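Local coordinates for START domain-containing protein 10 (Homo sapiens, PDB 6SER) that binds phosphatidylcholine and phosphatidylethanolamine and transfers them between membranes, preferring species with a saturated sn-1 chain and an unsaturated sn-2 chain, at residues Q23-Q28 / L133-P138; R34-A39 / S166-Y171; V85-E90 / Y143-Y148; F233-W236 / E240-P243. All coordinates share one frame; numbering follows the deposited sequence.

Interaction 1 of 4, residues Q23-Q28 / L133-P138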
loop_
_atom_site.group_PDB
_atom_site.type_symbol
_atom_site.label_atom_id
_atom_site.label_comp_id
_atom_site.label_asym_id
_atom_site.label_seq_id
_atom_site.Cartn_x
_atom_site.Cartn_y
_atom_site.Cartn_z
ATOM N N GLN A 23 4.081 -13.759 9.074
ATOM C CA GLN A 23 4.399 -13.098 10.329
ATOM C C GLN A 23 3.677 -11.768 10.418
ATOM O O GLN A 23 3.605 -11.033 9.432
ATOM C CB GLN A 23 5.890 -12.848 10.450
ATOM C CG GLN A 23 6.734 -14.093 10.402
ATOM C CD GLN A 23 8.171 -13.840 10.788
ATOM O OE1 GLN A 23 8.645 -14.343 11.812
ATOM N NE2 GLN A 23 8.871 -13.044 9.985
ATOM N N VAL A 24 3.162 -11.447 11.599
ATOM C CA VAL A 24 2.726 -10.057 11.800
ATOM C C VAL A 24 3.960 -9.180 11.979
ATOM O O VAL A 24 4.903 -9.579 12.688
ATOM C CB VAL A 24 1.754 -9.943 12.995
ATOM C CG1 VAL A 24 1.401 -11.317 13.549
ATOM C CG2 VAL A 24 2.256 -9.006 14.086
ATOM N N PRO A 25 4.041 -8.037 11.302
ATOM C CA PRO A 25 5.274 -7.240 11.333
ATOM C C PRO A 25 5.676 -6.879 12.753
ATOM O O PRO A 25 4.861 -6.406 13.546
ATOM C CB PRO A 25 4.901 -6.000 10.517
ATOM C CG PRO A 25 3.839 -6.481 9.577
ATOM C CD PRO A 25 3.055 -7.497 10.350
ATOM N N ASP A 26 6.938 -7.131 13.082
ATOM C CA ASP A 26 7.420 -6.771 14.401
ATOM C C ASP A 26 8.051 -5.385 14.348
ATOM O O ASP A 26 8.009 -4.692 13.329
ATOM C CB ASP A 26 8.384 -7.828 14.940
ATOM C CG ASP A 26 9.664 -7.933 14.137
ATOM O OD1 ASP A 26 9.811 -7.246 13.108
ATOM O OD2 ASP A 26 10.536 -8.722 14.547
ATOM N N ASP A 27 8.651 -4.980 15.463
ATOM C CA ASP A 27 9.158 -3.619 15.575
ATOM C C ASP A 27 10.296 -3.363 14.597
ATOM O O ASP A 27 10.435 -2.255 14.070
ATOM C CB ASP A 27 9.614 -3.355 17.003
ATOM C CG ASP A 27 9.280 -1.965 17.461
ATOM O OD1 ASP A 27 8.288 -1.815 18.201
ATOM O OD2 ASP A 27 9.995 -1.021 17.064
ATOM N N GLN A 28 11.121 -4.376 14.340
ATOM C CA GLN A 28 12.228 -4.202 13.407
ATOM C C GLN A 28 11.733 -4.043 11.973
ATOM O O GLN A 28 12.348 -3.314 11.187
ATOM C CB GLN A 28 13.195 -5.384 13.534
ATOM C CG GLN A 28 14.311 -5.448 12.499
ATOM C CD GLN A 28 15.317 -4.318 12.621
ATOM O OE1 GLN A 28 15.407 -3.647 13.652
ATOM N NE2 GLN A 28 16.085 -4.102 11.558
ATOM N N LEU A 133 -1.529 -8.986 4.050
ATOM C CA LEU A 133 -1.487 -8.702 5.475
ATOM C C LEU A 133 -0.990 -7.273 5.644
ATOM O O LEU A 133 0.100 -6.931 5.180
ATOM C CB LEU A 133 -0.588 -9.695 6.208
ATOM C CG LEU A 133 -0.548 -9.674 7.743
ATOM C CD1 LEU A 133 0.079 -10.955 8.233
ATOM C CD2 LEU A 133 0.245 -8.493 8.301
ATOM N N ARG A 134 -1.793 -6.441 6.287
ATOM C CA ARG A 134 -1.506 -5.026 6.465
ATOM C C ARG A 134 -1.268 -4.761 7.941
ATOM O O ARG A 134 -1.967 -5.319 8.794
ATOM C CB ARG A 134 -2.684 -4.167 5.951
ATOM C CG ARG A 134 -2.433 -2.669 5.923
ATOM C CD ARG A 134 -3.542 -1.927 5.174
ATOM N NE ARG A 134 -4.766 -1.756 5.966
ATOM C CZ ARG A 134 -5.832 -2.557 5.907
ATOM N NH1 ARG A 134 -6.901 -2.306 6.664
ATOM N NH2 ARG A 134 -5.839 -3.610 5.096
ATOM N N SER A 135 -0.286 -3.912 8.251
ATOM C CA SER A 135 -0.072 -3.490 9.629
ATOM C C SER A 135 0.366 -2.035 9.680
ATOM O O SER A 135 1.051 -1.548 8.777
ATOM C CB SER A 135 0.962 -4.353 10.336
ATOM O OG SER A 135 0.901 -4.120 11.734
ATOM N N TRP A 136 -0.029 -1.348 10.748
ATOM C CA TRP A 136 0.142 0.093 10.849
ATOM C C TRP A 136 0.668 0.478 12.220
ATOM O O TRP A 136 0.404 -0.196 13.218
ATOM C CB TRP A 136 -1.173 0.830 10.571
ATOM C CG TRP A 136 -2.364 0.308 11.317
ATOM C CD1 TRP A 136 -2.892 0.818 12.472
ATOM C CD2 TRP A 136 -3.203 -0.800 10.948
ATOM N NE1 TRP A 136 -4.002 0.093 12.847
ATOM C CE2 TRP A 136 -4.209 -0.908 11.936
ATOM C CE3 TRP A 136 -3.202 -1.707 9.883
ATOM C CZ2 TRP A 136 -5.208 -1.890 11.885
ATOM C CZ3 TRP A 136 -4.184 -2.691 9.841
ATOM C CH2 TRP A 136 -5.173 -2.773 10.831
ATOM N N LEU A 137 1.415 1.584 12.259
ATOM C CA LEU A 137 2.051 2.037 13.488
ATOM C C LEU A 137 2.269 3.545 13.480
ATOM O O LEU A 137 3.096 4.051 12.708
ATOM C CB LEU A 137 3.394 1.325 13.689
ATOM C CG LEU A 137 4.090 1.534 15.036
ATOM C CD1 LEU A 137 3.202 1.025 16.170
ATOM C CD2 LEU A 137 5.441 0.830 15.054
ATOM N N PRO A 138 1.637 4.313 14.362
ATOM C CA PRO A 138 1.967 5.713 14.501
ATOM C C PRO A 138 3.292 5.781 15.265
ATOM O O PRO A 138 3.381 5.158 16.186
ATOM C CB PRO A 138 0.873 6.232 15.407
ATOM C CG PRO A 138 -0.179 5.214 15.259
ATOM C CD PRO A 138 0.525 3.901 15.122
HETATM O O HOH W 1 2.391 -5.247 14.088
#
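P25 lays one edge of its ring against L133 and S135, two residues that face the same way on the strand 127-139. The proline CD sits 3.6 Å from L133 CD2, and the ring and the leucine slide past each other in opposite directions rather than meeting end on. Next along the same edge, P25 CG lies 3.7 Å from S135 CB, so the proline spans two successive positions of the strand that face the loop.

L133 has CG anti to the backbone N (chi1 -172°), which sends its isopropyl fork out toward the loop. There the two methyls divide the work: CD2 takes the proline, while CD1 comes within 3.7 Å of Q23 O. That carbonyl oxygen is also hydrogen-bonded to Y148 OH, from the next strand of the sheet. The strand backbone points S135 CB at the proline; with the hydroxyl anti to N (chi1 -166°), OG reaches a water. The water donates to both sides, to P25 O at 2.8 Å and to S135 OG at 3.0 Å, while S135 OG is also hydrogen-bonded to N111 O.

Here the loop leading into helix 27-38 settles on the curved sheet of the START domain, on the face that also receives F30. D26, at the N-cap of this helix, uses OD1 to hold D29 N.

No direct hydrogen bond joins the two segments. Cohesion across the contact is therefore apolar, with the bridging water supplying the polar link and giving the buried serine oxygen a second partner.

Interaction 2 of 4, residues R34-A39 / S166-Y171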
loop_
_atom_site.group_PDB
_atom_site.type_symbol
_atom_site.label_atom_id
_atom_site.label_comp_id
_atom_site.label_asym_id
_atom_site.label_seq_id
_atom_site.Cartn_x
_atom_site.Cartn_y
_atom_site.Cartn_z
ATOM N N ARG A 34 10.915 2.074 7.378
ATOM C CA ARG A 34 11.177 3.511 7.407
ATOM C C ARG A 34 12.588 3.811 6.920
ATOM O O ARG A 34 12.803 4.728 6.118
ATOM C CB ARG A 34 10.981 4.075 8.814
ATOM C CG ARG A 34 11.449 5.519 8.919
ATOM C CD ARG A 34 10.983 6.209 10.197
ATOM N NE ARG A 34 11.988 6.158 11.250
ATOM C CZ ARG A 34 11.890 5.411 12.345
ATOM N NH1 ARG A 34 10.821 4.652 12.539
ATOM N NH2 ARG A 34 12.859 5.428 13.248
ATOM N N SER A 35 13.564 3.039 7.394
ATOM C CA SER A 35 14.931 3.223 6.934
ATOM C C SER A 35 15.016 3.064 5.422
ATOM O O SER A 35 15.758 3.791 4.752
ATOM C CB SER A 35 15.853 2.237 7.654
ATOM O OG SER A 35 16.987 1.942 6.870
ATOM N N GLU A 36 14.226 2.147 4.862
ATOM C CA GLU A 36 14.209 1.965 3.416
ATOM C C GLU A 36 13.695 3.216 2.710
ATOM O O GLU A 36 14.238 3.627 1.677
ATOM C CB GLU A 36 13.345 0.758 3.068
ATOM C CG GLU A 36 13.861 -0.082 1.945
ATOM C CD GLU A 36 13.108 -1.385 1.825
ATOM O OE1 GLU A 36 12.485 -1.810 2.823
ATOM O OE2 GLU A 36 13.134 -1.981 0.732
ATOM N N CYS A 37 12.648 3.837 3.260
ATOM C CA CYS A 37 12.105 5.058 2.665
ATOM C C CYS A 37 13.108 6.206 2.725
ATOM O O CYS A 37 13.294 6.925 1.737
ATOM C CB CYS A 37 10.798 5.447 3.365
ATOM S SG CYS A 37 9.445 4.279 3.113
ATOM N N GLU A 38 13.769 6.385 3.873
ATOM C CA GLU A 38 14.706 7.490 4.057
ATOM C C GLU A 38 16.035 7.263 3.341
ATOM O O GLU A 38 16.797 8.220 3.149
ATOM C CB GLU A 38 14.968 7.707 5.551
ATOM C CG GLU A 38 13.724 8.012 6.391
ATOM C CD GLU A 38 13.980 7.886 7.887
ATOM O OE1 GLU A 38 14.894 7.122 8.271
ATOM O OE2 GLU A 38 13.270 8.551 8.676
ATOM N N ALA A 39 16.340 6.025 2.963
ATOM C CA ALA A 39 17.615 5.730 2.330
ATOM C C ALA A 39 17.658 6.299 0.917
ATOM O O ALA A 39 16.667 6.257 0.182
ATOM C CB ALA A 39 17.852 4.220 2.294
ATOM N N SER A 166 2.007 -8.812 -3.823
ATOM C CA SER A 166 2.639 -7.642 -3.224
ATOM C C SER A 166 3.815 -8.135 -2.384
ATOM O O SER A 166 3.622 -8.642 -1.277
ATOM C CB SER A 166 1.623 -6.854 -2.397
ATOM O OG SER A 166 2.285 -5.984 -1.482
ATOM N N ILE A 167 5.019 -7.983 -2.909
ATOM C CA ILE A 167 6.242 -8.430 -2.195
ATOM C C ILE A 167 6.408 -7.553 -0.962
ATOM O O ILE A 167 6.651 -8.070 0.049
ATOM C CB ILE A 167 7.507 -8.487 -3.070
ATOM C CG1 ILE A 167 7.353 -9.462 -4.219
ATOM C CG2 ILE A 167 8.713 -8.842 -2.271
ATOM C CD1 ILE A 167 6.938 -8.846 -5.460
ATOM N N GLN A 168 6.209 -6.268 -1.117
ATOM C CA GLN A 168 6.245 -5.292 -0.032
ATOM C C GLN A 168 5.676 -3.998 -0.570
ATOM O O GLN A 168 6.025 -3.638 -1.606
ATOM C CB GLN A 168 7.659 -5.064 0.446
ATOM C CG GLN A 168 7.806 -3.795 1.212
ATOM C CD GLN A 168 9.245 -3.449 1.479
ATOM O OE1 GLN A 168 10.066 -3.335 0.597
ATOM N NE2 GLN A 168 9.546 -3.328 2.741
ATOM N N THR A 169 4.689 -3.435 0.082
ATOM C CA THR A 169 4.119 -2.128 -0.269
ATOM C C THR A 169 3.830 -1.381 1.029
ATOM O O THR A 169 3.561 -1.977 1.945
ATOM C CB THR A 169 3.161 -2.108 -1.458
ATOM O OG1 THR A 169 1.993 -1.478 -1.012
ATOM C CG2 THR A 169 2.705 -3.406 -2.023
ATOM N N GLY A 170 4.004 -0.087 1.070
ATOM C CA GLY A 170 3.773 0.653 2.305
ATOM C C GLY A 170 3.946 2.133 2.147
ATOM O O GLY A 170 4.366 2.541 1.143
ATOM N N TYR A 171 3.674 2.849 3.217
ATOM C CA TYR A 171 3.677 4.295 3.215
ATOM C C TYR A 171 4.331 4.782 4.490
ATOM O O TYR A 171 4.105 4.222 5.566
ATOM C CB TYR A 171 2.251 4.861 3.129
ATOM C CG TYR A 171 1.489 4.464 1.895
ATOM C CD1 TYR A 171 1.408 5.335 0.812
ATOM C CD2 TYR A 171 0.858 3.209 1.807
ATOM C CE1 TYR A 171 0.713 4.980 -0.328
ATOM C CE2 TYR A 171 0.162 2.842 0.674
ATOM C CZ TYR A 171 0.093 3.732 -0.391
ATOM O OH TYR A 171 -0.602 3.372 -1.521
#
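E36, on the last turns of helix 27-38, reaches across to Q168, and their polar ends form the one close approach between the two segments. Q168 NE2 donates to E36 OE1 over 3.3 Å, a weak bond with an N-H...O angle of 150°. The side chains arrive from opposite directions, and the carboxylate and amide planes are turned 47° apart, so the two groups are far from coplanar. Q168 keeps CG anti to its own N (chi1 161°) and runs extended beyond it, carrying the amide out toward the helix. The other two oxygens, E36 OE2 and Q168 OE1, are both acceptors yet lie only 3.4 Å apart. K67 NZ, which makes a salt bridge with E36 OE2 and a hydrogen bond with Q168 OE1, probably explains the approach, its positive charge offsetting the repulsion.

Q168 belongs to a classic beta bulge: with I167 it faces the single residue Q188 of the neighbouring strand, at a corner where the chain turns within the curved START sheet. Beyond the bulge the strand continues beneath the helix. Packing is denser there, where buried C37 leans on L172; E36 also touches L186 of the adjoining strand 181-190. K69 NZ donates a hydrogen bond to C37 O and a weak one to E36 O, bringing a positive charge to the carbonyl end of the helix.

The solvent side is looser: S35 and E38 are exposed, and E38 OE2 forms a long salt bridge of 3.7 Å with R34 NE, one turn back, with the carboxylate oxygen at the edge of the guanidinium group and in its plane.

Interaction 3 of 4, residues V85-E90 / Y143-Y148; sequences VLHDIE and YIIMNY
L86 and H87, at the end of helix 79-87, converge on I145 of strand 142-151, joining a helical part of the START helix-grip fold to its curved sheet. The face of the sheet used here is turned away from helix 27-38.

L86 comes first. Its CB lies 3.8 Å from I145 CD1, and with CG beside the backbone N (chi1 -70°) the rest of the leucine passes on to Y171 and I173 of the adjacent strand. H87 follows, presenting a ring face: I145 CD1 stands 3.6 Å above the plane, displaced toward the rim, in a CH-pi contact only 24° off the ring normal. The imidazole is further surrounded by aromatic rings, stacked with W236 and edge-to-face with Y83 and W136. D88 ends the helix and caps the next one, OD2 accepting from Y91 N while OD1 is bound to Y222 OH of the long helix 197-227.

A triethylene glycol, probably from crystallisation, lies about 3 Å from the I145 side chain, consistent with a pocket on this side of the sheet. I145 is extended at its end (chi2 180°), which brings CD1 to 3.7 Å from H87 NE2.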
loop_
_atom_site.group_PDB
_atom_site.type_symbol
_atom_site.label_atom_id
_atom_site.label_comp_id
_atom_site.label_asym_id
_atom_site.label_seq_id
_atom_site.Cartn_x
_atom_site.Cartn_y
_atom_site.Cartn_z
ATOM N N VAL A 85 -6.953 8.737 5.039
ATOM C CA VAL A 85 -7.261 8.413 3.650
ATOM C C VAL A 85 -6.649 7.073 3.264
ATOM O O VAL A 85 -7.288 6.250 2.599
ATOM C CB VAL A 85 -6.777 9.554 2.741
ATOM C CG1 VAL A 85 -6.891 9.164 1.272
ATOM C CG2 VAL A 85 -7.567 10.813 3.050
ATOM N N LEU A 86 -5.408 6.828 3.686
ATOM C CA LEU A 86 -4.806 5.526 3.432
ATOM C C LEU A 86 -5.565 4.407 4.135
ATOM O O LEU A 86 -5.661 3.301 3.598
ATOM C CB LEU A 86 -3.341 5.528 3.864
ATOM C CG LEU A 86 -2.424 6.378 2.975
ATOM C CD1 LEU A 86 -0.974 6.337 3.451
ATOM C CD2 LEU A 86 -2.536 5.919 1.543
ATOM N N HIS A 87 -6.127 4.676 5.313
ATOM C CA HIS A 87 -6.810 3.632 6.069
ATOM C C HIS A 87 -8.235 3.382 5.585
ATOM O O HIS A 87 -8.737 2.264 5.726
ATOM C CB HIS A 87 -6.842 3.993 7.558
ATOM C CG HIS A 87 -5.721 3.396 8.355
ATOM N ND1 HIS A 87 -5.594 2.039 8.558
ATOM C CD2 HIS A 87 -4.697 3.974 9.033
ATOM C CE1 HIS A 87 -4.532 1.804 9.314
ATOM N NE2 HIS A 87 -3.968 2.962 9.612
ATOM N N ASP A 88 -8.900 4.393 5.014
ATOM C CA ASP A 88 -10.348 4.357 4.795
ATOM C C ASP A 88 -10.680 3.515 3.573
ATOM O O ASP A 88 -10.773 4.024 2.454
ATOM C CB ASP A 88 -10.894 5.773 4.639
ATOM C CG ASP A 88 -12.407 5.838 4.794
ATOM O OD1 ASP A 88 -12.894 6.744 5.495
ATOM O OD2 ASP A 88 -13.107 4.978 4.216
ATOM N N ILE A 89 -10.911 2.216 3.798
ATOM C CA ILE A 89 -11.267 1.303 2.708
ATOM C C ILE A 89 -12.484 1.808 1.948
ATOM O O ILE A 89 -12.523 1.763 0.712
ATOM C CB ILE A 89 -11.501 -0.125 3.241
ATOM C CG1 ILE A 89 -10.174 -0.794 3.578
ATOM C CG2 ILE A 89 -12.218 -0.975 2.208
ATOM C CD1 ILE A 89 -9.928 -0.917 5.033
ATOM N N GLU A 90 -13.496 2.294 2.671
ATOM C CA GLU A 90 -14.732 2.729 2.029
ATOM C C GLU A 90 -14.490 3.881 1.061
ATOM O O GLU A 90 -15.037 3.895 -0.048
ATOM C CB GLU A 90 -15.752 3.144 3.088
ATOM C CG GLU A 90 -16.977 3.775 2.485
ATOM C CD GLU A 90 -17.975 4.288 3.523
ATOM O OE1 GLU A 90 -19.159 4.389 3.171
ATOM O OE2 GLU A 90 -17.588 4.595 4.669
ATOM N N TYR A 143 3.642 8.203 10.724
ATOM C CA TYR A 143 2.852 6.995 10.569
ATOM C C TYR A 143 3.504 6.075 9.545
ATOM O O TYR A 143 4.066 6.526 8.540
ATOM C CB TYR A 143 1.422 7.296 10.111
ATOM C CG TYR A 143 0.615 8.271 10.945
ATOM C CD1 TYR A 143 0.597 9.630 10.642
ATOM C CD2 TYR A 143 -0.177 7.826 11.999
ATOM C CE1 TYR A 143 -0.171 10.530 11.389
ATOM C CE2 TYR A 143 -0.953 8.706 12.744
ATOM C CZ TYR A 143 -0.943 10.058 12.438
ATOM O OH TYR A 143 -1.709 10.919 13.188
ATOM N N ILE A 144 3.404 4.774 9.796
ATOM C CA ILE A 144 3.780 3.762 8.818
ATOM C C ILE A 144 2.621 2.793 8.646
ATOM O O ILE A 144 2.043 2.328 9.633
ATOM C CB ILE A 144 5.044 2.994 9.234
ATOM C CG1 ILE A 144 6.250 3.927 9.275
ATOM C CG2 ILE A 144 5.299 1.843 8.276
ATOM C CD1 ILE A 144 7.535 3.225 9.657
ATOM N N ILE A 145 2.288 2.489 7.396
ATOM C CA ILE A 145 1.390 1.399 7.046
ATOM C C ILE A 145 2.112 0.546 6.020
ATOM O O ILE A 145 2.499 1.060 4.965
ATOM C CB ILE A 145 0.062 1.900 6.461
ATOM C CG1 ILE A 145 -0.464 3.094 7.242
ATOM C CG2 ILE A 145 -0.965 0.792 6.491
ATOM C CD1 ILE A 145 -1.760 3.621 6.692
ATOM N N MET A 146 2.290 -0.745 6.318
ATOM C CA MET A 146 2.910 -1.700 5.406
ATOM C C MET A 146 1.968 -2.859 5.110
ATOM O O MET A 146 1.047 -3.153 5.879
ATOM C CB MET A 146 4.194 -2.303 5.975
ATOM C CG MET A 146 4.912 -1.426 6.922
ATOM S SD MET A 146 6.409 -2.217 7.471
ATOM C CE MET A 146 5.764 -3.374 8.647
ATOM N N ASN A 147 2.239 -3.540 3.998
ATOM C CA ASN A 147 1.515 -4.758 3.663
ATOM C C ASN A 147 2.395 -5.630 2.779
ATOM O O ASN A 147 3.374 -5.162 2.197
ATOM C CB ASN A 147 0.159 -4.443 3.010
ATOM C CG ASN A 147 0.260 -4.121 1.529
ATOM O OD1 ASN A 147 0.755 -4.926 0.742
ATOM N ND2 ASN A 147 -0.274 -2.970 1.132
ATOM N N TYR A 148 2.036 -6.913 2.701
ATOM C CA TYR A 148 2.634 -7.868 1.774
ATOM C C TYR A 148 1.623 -8.988 1.559
ATOM O O TYR A 148 0.749 -9.213 2.403
ATOM C CB TYR A 148 3.970 -8.419 2.296
ATOM C CG TYR A 148 3.849 -9.263 3.548
ATOM C CD1 TYR A 148 3.713 -10.642 3.460
ATOM C CD2 TYR A 148 3.850 -8.682 4.815
ATOM C CE1 TYR A 148 3.596 -11.427 4.586
ATOM C CE2 TYR A 148 3.733 -9.461 5.955
ATOM C CZ TYR A 148 3.602 -10.838 5.830
ATOM O OH TYR A 148 3.477 -11.650 6.939
#

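Interaction 4 of 4, residues F233-W236 / E240-P243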
loop_
_atom_site.group_PDB
_atom_site.type_symbol
_atom_site.label_atom_id
_atom_site.label_comp_id
_atom_site.label_asym_id
_atom_site.label_seq_id
_atom_site.Cartn_x
_atom_site.Cartn_y
_atom_site.Cartn_z
ATOM N N PHE A 233 -16.795 7.289 12.858
ATOM C CA PHE A 233 -16.431 5.888 12.634
ATOM C C PHE A 233 -15.078 5.812 11.938
ATOM O O PHE A 233 -14.985 5.939 10.716
ATOM C CB PHE A 233 -17.510 5.189 11.819
ATOM C CG PHE A 233 -17.332 3.709 11.702
ATOM C CD1 PHE A 233 -17.603 3.069 10.503
ATOM C CD2 PHE A 233 -16.907 2.957 12.785
ATOM C CE1 PHE A 233 -17.450 1.706 10.383
ATOM C CE2 PHE A 233 -16.761 1.588 12.676
ATOM C CZ PHE A 233 -17.028 0.960 11.469
ATOM N N LYS A 234 -14.026 5.614 12.731
ATOM C CA LYS A 234 -12.658 5.474 12.236
ATOM C C LYS A 234 -12.010 4.362 13.039
ATOM O O LYS A 234 -11.247 4.614 13.982
ATOM C CB LYS A 234 -11.877 6.785 12.375
ATOM C CG LYS A 234 -12.420 7.930 11.544
ATOM C CD LYS A 234 -11.541 9.162 11.675
ATOM C CE LYS A 234 -12.050 10.285 10.797
ATOM N NZ LYS A 234 -11.192 11.502 10.898
ATOM N N PRO A 235 -12.314 3.104 12.709
ATOM C CA PRO A 235 -11.751 1.982 13.481
ATOM C C PRO A 235 -10.240 1.894 13.444
ATOM O O PRO A 235 -9.673 1.223 14.314
ATOM C CB PRO A 235 -12.392 0.746 12.829
ATOM C CG PRO A 235 -12.816 1.199 11.458
ATOM C CD PRO A 235 -13.239 2.638 11.660
ATOM N N TRP A 236 -9.568 2.514 12.465
ATOM C CA TRP A 236 -8.104 2.507 12.476
ATOM C C TRP A 236 -7.545 3.354 13.611
ATOM O O TRP A 236 -6.409 3.129 14.047
ATOM C CB TRP A 236 -7.550 2.988 11.134
ATOM C CG TRP A 236 -8.124 4.290 10.644
ATOM C CD1 TRP A 236 -7.583 5.542 10.803
ATOM C CD2 TRP A 236 -9.330 4.469 9.887
ATOM N NE1 TRP A 236 -8.383 6.484 10.199
ATOM C CE2 TRP A 236 -9.461 5.853 9.632
ATOM C CE3 TRP A 236 -10.315 3.598 9.411
ATOM C CZ2 TRP A 236 -10.530 6.380 8.912
ATOM C CZ3 TRP A 236 -11.384 4.128 8.704
ATOM C CH2 TRP A 236 -11.481 5.504 8.463
ATOM N N GLU A 240 -11.684 -0.607 19.068
ATOM C CA GLU A 240 -12.918 -1.172 19.599
ATOM C C GLU A 240 -14.102 -0.979 18.655
ATOM O O GLU A 240 -15.168 -1.553 18.897
ATOM C CB GLU A 240 -13.232 -0.573 20.983
ATOM C CG GLU A 240 -13.635 0.908 21.007
ATOM C CD GLU A 240 -12.454 1.859 20.852
ATOM O OE1 GLU A 240 -11.293 1.395 20.826
ATOM O OE2 GLU A 240 -12.694 3.080 20.755
ATOM N N GLN A 241 -13.941 -0.209 17.582
ATOM C CA GLN A 241 -14.996 -0.059 16.591
ATOM C C GLN A 241 -14.912 -1.078 15.456
ATOM O O GLN A 241 -15.793 -1.084 14.590
ATOM C CB GLN A 241 -14.972 1.355 15.999
ATOM C CG GLN A 241 -15.212 2.493 16.989
ATOM C CD GLN A 241 -15.021 3.852 16.337
ATOM O OE1 GLN A 241 -14.561 3.943 15.198
ATOM N NE2 GLN A 241 -15.375 4.911 17.049
ATOM N N SER A 242 -13.897 -1.938 15.434
ATOM C CA SER A 242 -13.708 -2.847 14.292
ATOM C C SER A 242 -14.802 -3.905 14.213
ATOM O O SER A 242 -15.014 -4.640 15.185
ATOM C CB SER A 242 -12.360 -3.542 14.369
ATOM O OG SER A 242 -12.302 -4.574 13.400
ATOM N N PRO A 243 -15.486 -4.045 13.079
ATOM C CA PRO A 243 -16.534 -5.065 12.963
ATOM C C PRO A 243 -16.023 -6.385 12.421
ATOM O O PRO A 243 -16.813 -7.226 11.975
ATOM C CB PRO A 243 -17.522 -4.424 11.988
ATOM C CG PRO A 243 -16.665 -3.599 11.101
ATOM C CD PRO A 243 -15.486 -3.125 11.928
#
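Q241 folds back onto F233, K234 and P235 in a compact turn of the loop that follows helix 197-227, its chain leaving a short 3-10 segment at 240-241. Its extended side chain passes F233 in the opposite direction, with ring and amide planes 39° apart.

At its tip, OE1 accepts a hydrogen bond from K234 N at 3.0 Å; the N-H...O angle is 136°, and the donor lies in the carbonyl plane. NE2 makes a weak bond to H232 O, so both ends of the amide are held by backbone. The Q241 carbonyl oxygen meets the ring from its edge, O lying 3.4 Å from F233 CE2 and in the plane of the ring, while P235 CD rests 3.8 Å above one face of that ring. K234 points away from this turn, its NZ in a salt bridge with D84.

S242 continues the chain past P235, with its N 4.0 Å from P235 CB; its hydroxyl is bonded to L244 N and weakly to R107 NE. P243 completes the contact at the far end of the phenyl group. F233 has CG anti to its N (chi1 -172°), and the ring reaches out until its CZ is 4.4 Å from P243 CD.

In the fold
Interactions 1, 2 and 3 meet on one curved START sheet, with centres 11 to 13 Å apart. Their strands, 127-139, 142-151 and 161-175, are mutual neighbours, strand 142-151 lying between the other two where these contacts are made. Interactions 1 and 2 share helix 27-38, the first through the loop before it, the second near its end, whereas interaction 3 brings helix 79-87 to the other face. Along the chain interactions 1 and 2 alternate, and interaction 3 falls within the span of interaction 2. Interaction 4 comes last and lies about 26 Å from interaction 2, centre to centre, but W236 touches interactions 3 and 1. A glycol beside interaction 3 is consistent with the lipid pocket.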